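Local coordinates for arginine kinase (PDB 6VVG), which is probably a viral serine/threonine protein kinase that uses ATP to phosphorylate proteins, and holds AMP in its nucleotide pocket here, at residues L129-K143 and Y190-V202. Numbering follows the deposited sequence. Where two conformers were deposited one is given.
Sequences LNDLHKNNIVHNDVK and YQTSFDWWAVGVV
Asp195 pushes its carboxylate from helix 192-208 into the bend 138-142, where two backbone amides of the bend, the His133 ring from helix 115-133 and a water grip the two oxygens. Asp195 OD2 takes the backbone N of His139 at 2.8 Å on its syn lone pair, and Asp195 OD1 takes Asn140 N, also at 2.8 Å and syn. The anti lone pair of Asp195 OD2 receives His133 NE2 at 2.8 Å; that bond is nearly straight (177°), and ring and carboxylate lie almost coplanar. A water completes the set, donating to OD1 and accepting from Val142 N, which extends the hold one residue past Asp141. With CG anti to its own carbonyl carbon (chi1 -79°), the aspartate reaches these backbone amides from the first turn of its helix.

Rings and methyl groups pack the flanks of the carboxylate site. The His133 ring carries Thr192 CG2 over one face, 3.7 Å from its centroid, and turns its edge onto the face of Trp196 in an offset edge-to-face pair, planes at 84°. Leu129 lies along the same indole, its CB 3.8 Å from Trp196 CH2, and meets Val199 tip to tip. Farther along, Val142 CB sits 3.8 Å from Ala198 CB, while Val138 CG1 rests against the backbone O of Gln191.

This is the kinase-fold tether between the αF aspartate and the catalytic loop, whose HRD signature reads His139-Asn140-Asp141 here. The Asn140 amide stands steeply to the Tyr190 ring and is held by Lys184, Leu163 and Asp174, whereas His139 turns away to bond Cys159 O, near the AMP site. Helices 115-133 and 192-208 run antiparallel, their segments' axes 11.1 Å apart at closest; strand 165-166 pairs with 137-138, and helix 268-272 packs against Trp196.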
loop_
_atom_site.group_PDB
_atom_site.type_symbol
_atom_site.label_atom_id
_atom_site.label_comp_id
_atom_site.label_asym_id
_atom_site.label_seq_id
_atom_site.Cartn_x
_atom_site.Cartn_y
_atom_site.Cartn_z
ATOM N N LEU A 129 -5.624 9.839 12.456
ATOM C CA LEU A 129 -5.881 8.476 12.002
ATOM C C LEU A 129 -7.013 8.445 10.981
ATOM O O LEU A 129 -6.967 7.672 10.017
ATOM C CB LEU A 129 -6.200 7.574 13.190
ATOM C CG LEU A 129 -5.000 7.181 14.057
ATOM C CD1 LEU A 129 -5.451 6.424 15.303
ATOM C CD2 LEU A 129 -3.999 6.351 13.264
ATOM N N ASN A 130 -8.036 9.286 11.168
ATOM C CA ASN A 130 -9.101 9.364 10.171
ATOM C C ASN A 130 -8.550 9.781 8.818
ATOM O O ASN A 130 -8.922 9.210 7.782
ATOM C CB ASN A 130 -10.189 10.339 10.619
ATOM C CG ASN A 130 -11.419 10.289 9.725
ATOM O OD1 ASN A 130 -12.011 9.229 9.522
ATOM N ND2 ASN A 130 -11.806 11.437 9.184
ATOM N N ASP A 131 -7.669 10.790 8.789
ATOM C CA ASP A 131 -7.058 11.213 7.542
ATOM C C ASP A 131 -6.336 10.049 6.857
ATOM O O ASP A 131 -6.462 9.853 5.652
ATOM C CB ASP A 131 -6.092 12.372 7.788
ATOM C CG ASP A 131 -5.782 13.158 6.528
ATOM O OD1 ASP A 131 -6.540 13.031 5.544
ATOM O OD2 ASP A 131 -4.778 13.901 6.517
ATOM N N LEU A 132 -5.582 9.272 7.640
ATOM C CA LEU A 132 -4.949 8.078 7.082
ATOM C C LEU A 132 -5.991 7.111 6.540
ATOM O O LEU A 132 -5.828 6.564 5.444
ATOM C CB LEU A 132 -4.102 7.396 8.153
ATOM C CG LEU A 132 -3.559 6.000 7.855
ATOM C CD1 LEU A 132 -2.755 6.021 6.572
ATOM C CD2 LEU A 132 -2.710 5.496 9.019
ATOM N N HIS A 133 -7.077 6.904 7.286
ATOM C CA HIS A 133 -8.079 5.917 6.912
ATOM C C HIS A 133 -8.772 6.250 5.600
ATOM O O HIS A 133 -9.261 5.337 4.929
ATOM C CB HIS A 133 -9.102 5.792 8.043
ATOM C CG HIS A 133 -8.541 5.182 9.292
ATOM N ND1 HIS A 133 -9.151 5.305 10.522
ATOM C CD2 HIS A 133 -7.429 4.437 9.497
ATOM C CE1 HIS A 133 -8.440 4.659 11.430
ATOM N NE2 HIS A 133 -7.389 4.125 10.834
ATOM N N LYS A 134 -8.825 7.527 5.211
ATOM C CA LYS A 134 -9.422 7.870 3.925
ATOM C C LYS A 134 -8.735 7.152 2.768
ATOM O O LYS A 134 -9.328 7.017 1.691
ATOM C CB LYS A 134 -9.365 9.382 3.700
ATOM C CG LYS A 134 -10.303 10.214 4.574
ATOM C CD LYS A 134 -10.117 11.707 4.278
ATOM C CE LYS A 134 -10.854 12.590 5.276
ATOM N NZ LYS A 134 -9.981 13.685 5.802
ATOM N N ASN A 135 -7.498 6.699 2.962
ATOM C CA ASN A 135 -6.762 5.945 1.957
ATOM C C ASN A 135 -7.026 4.447 2.037
ATOM O O ASN A 135 -6.411 3.684 1.283
ATOM C CB ASN A 135 -5.259 6.205 2.109
ATOM C CG ASN A 135 -4.912 7.683 2.044
ATOM O OD1 ASN A 135 -4.945 8.294 0.978
ATOM N ND2 ASN A 135 -4.579 8.264 3.192
ATOM N N ASN A 136 -7.930 4.015 2.919
ATOM C CA ASN A 136 -8.189 2.596 3.169
ATOM C C ASN A 136 -6.926 1.889 3.657
ATOM O O ASN A 136 -6.623 0.758 3.270
ATOM C CB ASN A 136 -8.773 1.912 1.931
ATOM C CG ASN A 136 -10.285 2.081 1.840
ATOM O OD1 ASN A 136 -10.894 2.746 2.679
ATOM N ND2 ASN A 136 -10.894 1.479 0.826
ATOM N N ILE A 137 -6.188 2.571 4.525
ATOM C CA ILE A 137 -5.029 2.021 5.213
ATOM C C ILE A 137 -5.242 2.220 6.706
ATOM O O ILE A 137 -5.746 3.265 7.132
ATOM C CB ILE A 137 -3.723 2.702 4.752
ATOM C CG1 ILE A 137 -3.498 2.456 3.258
ATOM C CG2 ILE A 137 -2.545 2.199 5.564
ATOM C CD1 ILE A 137 -2.302 3.194 2.679
ATOM N N VAL A 138 -4.862 1.225 7.502
ATOM C CA VAL A 138 -4.905 1.329 8.956
ATOM C C VAL A 138 -3.478 1.317 9.484
ATOM O O VAL A 138 -2.586 0.680 8.912
ATOM C CB VAL A 138 -5.737 0.202 9.605
ATOM C CG1 VAL A 138 -7.221 0.421 9.331
ATOM C CG2 VAL A 138 -5.279 -1.156 9.107
ATOM N N HIS A 139 -3.259 2.038 10.585
ATOM C CA HIS A 139 -1.928 2.090 11.183
ATOM C C HIS A 139 -1.555 0.744 11.794
ATOM O O HIS A 139 -0.464 0.215 11.546
ATOM C CB HIS A 139 -1.877 3.202 12.229
ATOM C CG HIS A 139 -0.527 3.392 12.844
ATOM N ND1 HIS A 139 -0.009 2.526 13.780
ATOM C CD2 HIS A 139 0.411 4.350 12.657
ATOM C CE1 HIS A 139 1.190 2.939 14.145
ATOM N NE2 HIS A 139 1.471 4.043 13.478
ATOM N N ASN A 140 -2.448 0.176 12.600
ATOM C CA ASN A 140 -2.387 -1.197 13.086
ATOM C C ASN A 140 -1.333 -1.432 14.162
ATOM O O ASN A 140 -1.139 -2.584 14.558
ATOM C CB ASN A 140 -2.143 -2.189 11.936
ATOM C CG ASN A 140 -2.277 -3.644 12.362
ATOM O OD1 ASN A 140 -3.203 -4.019 13.084
ATOM N ND2 ASN A 140 -1.346 -4.474 11.908
ATOM N N ASP A 141 -0.620 -0.410 14.630
ATOM C CA ASP A 141 0.178 -0.579 15.845
ATOM C C ASP A 141 0.112 0.693 16.712
ATOM O O ASP A 141 1.136 1.195 17.184
ATOM C CB ASP A 141 1.634 -0.939 15.507
ATOM C CG ASP A 141 2.309 -1.640 16.663
ATOM O OD1 ASP A 141 1.616 -2.241 17.509
ATOM O OD2 ASP A 141 3.528 -1.609 16.752
ATOM N N VAL A 142 -1.047 1.344 16.768
ATOM C CA VAL A 142 -1.226 2.514 17.625
ATOM C C VAL A 142 -0.988 2.118 19.078
ATOM O O VAL A 142 -1.630 1.196 19.594
ATOM C CB VAL A 142 -2.634 3.091 17.446
ATOM C CG1 VAL A 142 -2.861 4.261 18.376
ATOM C CG2 VAL A 142 -2.868 3.468 15.988
ATOM N N LYS A 143 -0.069 2.815 19.740
ATOM C CA LYS A 143 0.199 2.613 21.157
ATOM C C LYS A 143 1.015 3.796 21.654
ATOM O O LYS A 143 1.518 4.604 20.869
ATOM C CB LYS A 143 0.931 1.294 21.411
ATOM C CG LYS A 143 2.150 1.060 20.530
ATOM C CD LYS A 143 2.887 -0.209 20.957
ATOM C CE LYS A 143 3.886 -0.655 19.900
ATOM N NZ LYS A 143 4.864 -1.644 20.440
ATOM N N TYR A 190 -8.373 -6.682 8.473
ATOM C CA TYR A 190 -7.897 -5.380 8.925
ATOM C C TYR A 190 -8.954 -4.318 8.650
ATOM O O TYR A 190 -9.493 -4.231 7.543
ATOM C CB TYR A 190 -6.582 -5.027 8.228
ATOM C CG TYR A 190 -5.402 -5.796 8.775
ATOM C CD1 TYR A 190 -5.069 -5.730 10.125
ATOM C CD2 TYR A 190 -4.625 -6.592 7.949
ATOM C CE1 TYR A 190 -3.997 -6.438 10.634
ATOM C CE2 TYR A 190 -3.547 -7.302 8.448
ATOM C CZ TYR A 190 -3.242 -7.227 9.792
ATOM O OH TYR A 190 -2.171 -7.930 10.296
ATOM N N GLN A 191 -9.257 -3.514 9.667
ATOM C CA GLN A 191 -10.330 -2.537 9.572
ATOM C C GLN A 191 -10.017 -1.373 10.498
ATOM O O GLN A 191 -9.182 -1.480 11.399
ATOM C CB GLN A 191 -11.684 -3.161 9.928
ATOM C CG GLN A 191 -11.636 -4.087 11.134
ATOM C CD GLN A 191 -12.960 -4.790 11.389
ATOM O OE1 GLN A 191 -13.878 -4.216 11.976
ATOM N NE2 GLN A 191 -13.059 -6.040 10.952
ATOM N N THR A 192 -10.695 -0.248 10.257
ATOM C CA THR A 192 -10.433 0.946 11.052
ATOM C C THR A 192 -10.690 0.700 12.533
ATOM O O THR A 192 -10.029 1.305 13.385
ATOM C CB THR A 192 -11.286 2.118 10.560
ATOM O OG1 THR A 192 -12.673 1.759 10.589
ATOM C CG2 THR A 192 -10.894 2.513 9.142
ATOM N N SER A 193 -11.639 -0.180 12.860
ATOM C CA SER A 193 -11.960 -0.429 14.261
ATOM C C SER A 193 -10.755 -0.960 15.028
ATOM O O SER A 193 -10.658 -0.757 16.244
ATOM C CB SER A 193 -13.135 -1.403 14.370
ATOM O OG SER A 193 -12.764 -2.719 13.996
ATOM N N PHE A 194 -9.836 -1.645 14.342
ATOM C CA PHE A 194 -8.589 -2.054 14.981
ATOM C C PHE A 194 -7.887 -0.848 15.593
ATOM O O PHE A 194 -7.482 -0.865 16.762
ATOM C CB PHE A 194 -7.653 -2.718 13.966
ATOM C CG PHE A 194 -8.037 -4.116 13.580
ATOM C CD1 PHE A 194 -9.339 -4.560 13.694
ATOM C CD2 PHE A 194 -7.077 -4.985 13.083
ATOM C CE1 PHE A 194 -9.677 -5.846 13.328
ATOM C CE2 PHE A 194 -7.408 -6.271 12.715
ATOM C CZ PHE A 194 -8.711 -6.703 12.837
ATOM N N ASP A 195 -7.721 0.208 14.791
ATOM C CA ASP A 195 -7.058 1.417 15.264
ATOM C C ASP A 195 -7.868 2.093 16.361
ATOM O O ASP A 195 -7.307 2.568 17.355
ATOM C CB ASP A 195 -6.837 2.382 14.097
ATOM C CG ASP A 195 -5.642 2.007 13.238
ATOM O OD1 ASP A 195 -4.853 1.135 13.653
ATOM O OD2 ASP A 195 -5.489 2.591 12.145
ATOM N N TRP A 196 -9.191 2.155 16.197
ATOM C CA TRP A 196 -10.014 2.866 17.169
ATOM C C TRP A 196 -9.949 2.202 18.538
ATOM O O TRP A 196 -9.928 2.889 19.564
ATOM C CB TRP A 196 -11.456 2.955 16.668
ATOM C CG TRP A 196 -11.575 3.779 15.416
ATOM C CD1 TRP A 196 -12.346 3.507 14.323
ATOM C CD2 TRP A 196 -10.888 5.004 15.125
ATOM N NE1 TRP A 196 -12.187 4.490 13.377
ATOM C CE2 TRP A 196 -11.296 5.420 13.844
ATOM C CE3 TRP A 196 -9.971 5.794 15.827
ATOM C CZ2 TRP A 196 -10.818 6.586 13.251
ATOM C CZ3 TRP A 196 -9.497 6.948 15.236
ATOM C CH2 TRP A 196 -9.923 7.336 13.962
ATOM N N TRP A 197 -9.914 0.868 18.575
ATOM C CA TRP A 197 -9.762 0.175 19.852
ATOM C C TRP A 197 -8.445 0.554 20.519
ATOM O O TRP A 197 -8.406 0.861 21.716
ATOM C CB TRP A 197 -9.840 -1.339 19.645
ATOM C CG TRP A 197 -9.660 -2.133 20.901
ATOM C CD1 TRP A 197 -8.480 -2.538 21.454
ATOM C CD2 TRP A 197 -10.696 -2.630 21.756
ATOM N NE1 TRP A 197 -8.716 -3.251 22.604
ATOM C CE2 TRP A 197 -10.069 -3.322 22.812
ATOM C CE3 TRP A 197 -12.090 -2.554 21.734
ATOM C CZ2 TRP A 197 -10.789 -3.937 23.832
ATOM C CZ3 TRP A 197 -12.805 -3.165 22.748
ATOM C CH2 TRP A 197 -12.153 -3.849 23.782
ATOM N N ALA A 198 -7.353 0.542 19.753
ATOM C CA ALA A 198 -6.064 0.950 20.300
ATOM C C ALA A 198 -6.106 2.394 20.781
ATOM O O ALA A 198 -5.520 2.728 21.818
ATOM C CB ALA A 198 -4.966 0.763 19.252
ATOM N N VAL A 199 -6.788 3.269 20.040
ATOM C CA VAL A 199 -6.975 4.638 20.513
ATOM C C VAL A 199 -7.667 4.630 21.869
ATOM O O VAL A 199 -7.302 5.388 22.776
ATOM C CB VAL A 199 -7.768 5.464 19.483
ATOM C CG1 VAL A 199 -8.221 6.779 20.108
ATOM C CG2 VAL A 199 -6.931 5.713 18.240
ATOM N N GLY A 200 -8.675 3.773 22.028
ATOM C CA GLY A 200 -9.346 3.667 23.311
ATOM C C GLY A 200 -8.403 3.283 24.433
ATOM O O GLY A 200 -8.467 3.840 25.530
ATOM N N VAL A 201 -7.512 2.324 24.177
ATOM C CA VAL A 201 -6.548 1.940 25.203
ATOM C C VAL A 201 -5.620 3.108 25.517
ATOM O O VAL A 201 -5.339 3.402 26.686
ATOM C CB VAL A 201 -5.757 0.695 24.763
ATOM C CG1 VAL A 201 -4.703 0.344 25.812
ATOM C CG2 VAL A 201 -6.694 -0.480 24.523
ATOM N N VAL A 202 -5.130 3.789 24.481
ATOM C CA VAL A 202 -4.274 4.952 24.695
ATOM C C VAL A 202 -5.004 6.003 25.520
ATOM O O VAL A 202 -4.431 6.593 26.444
ATOM C CB VAL A 202 -3.803 5.524 23.345
ATOM C CG1 VAL A 202 -3.060 6.834 23.549
ATOM C CG2 VAL A 202 -2.935 4.513 22.614
HETATM O O HOH W 1 -3.719 0.290 15.917
#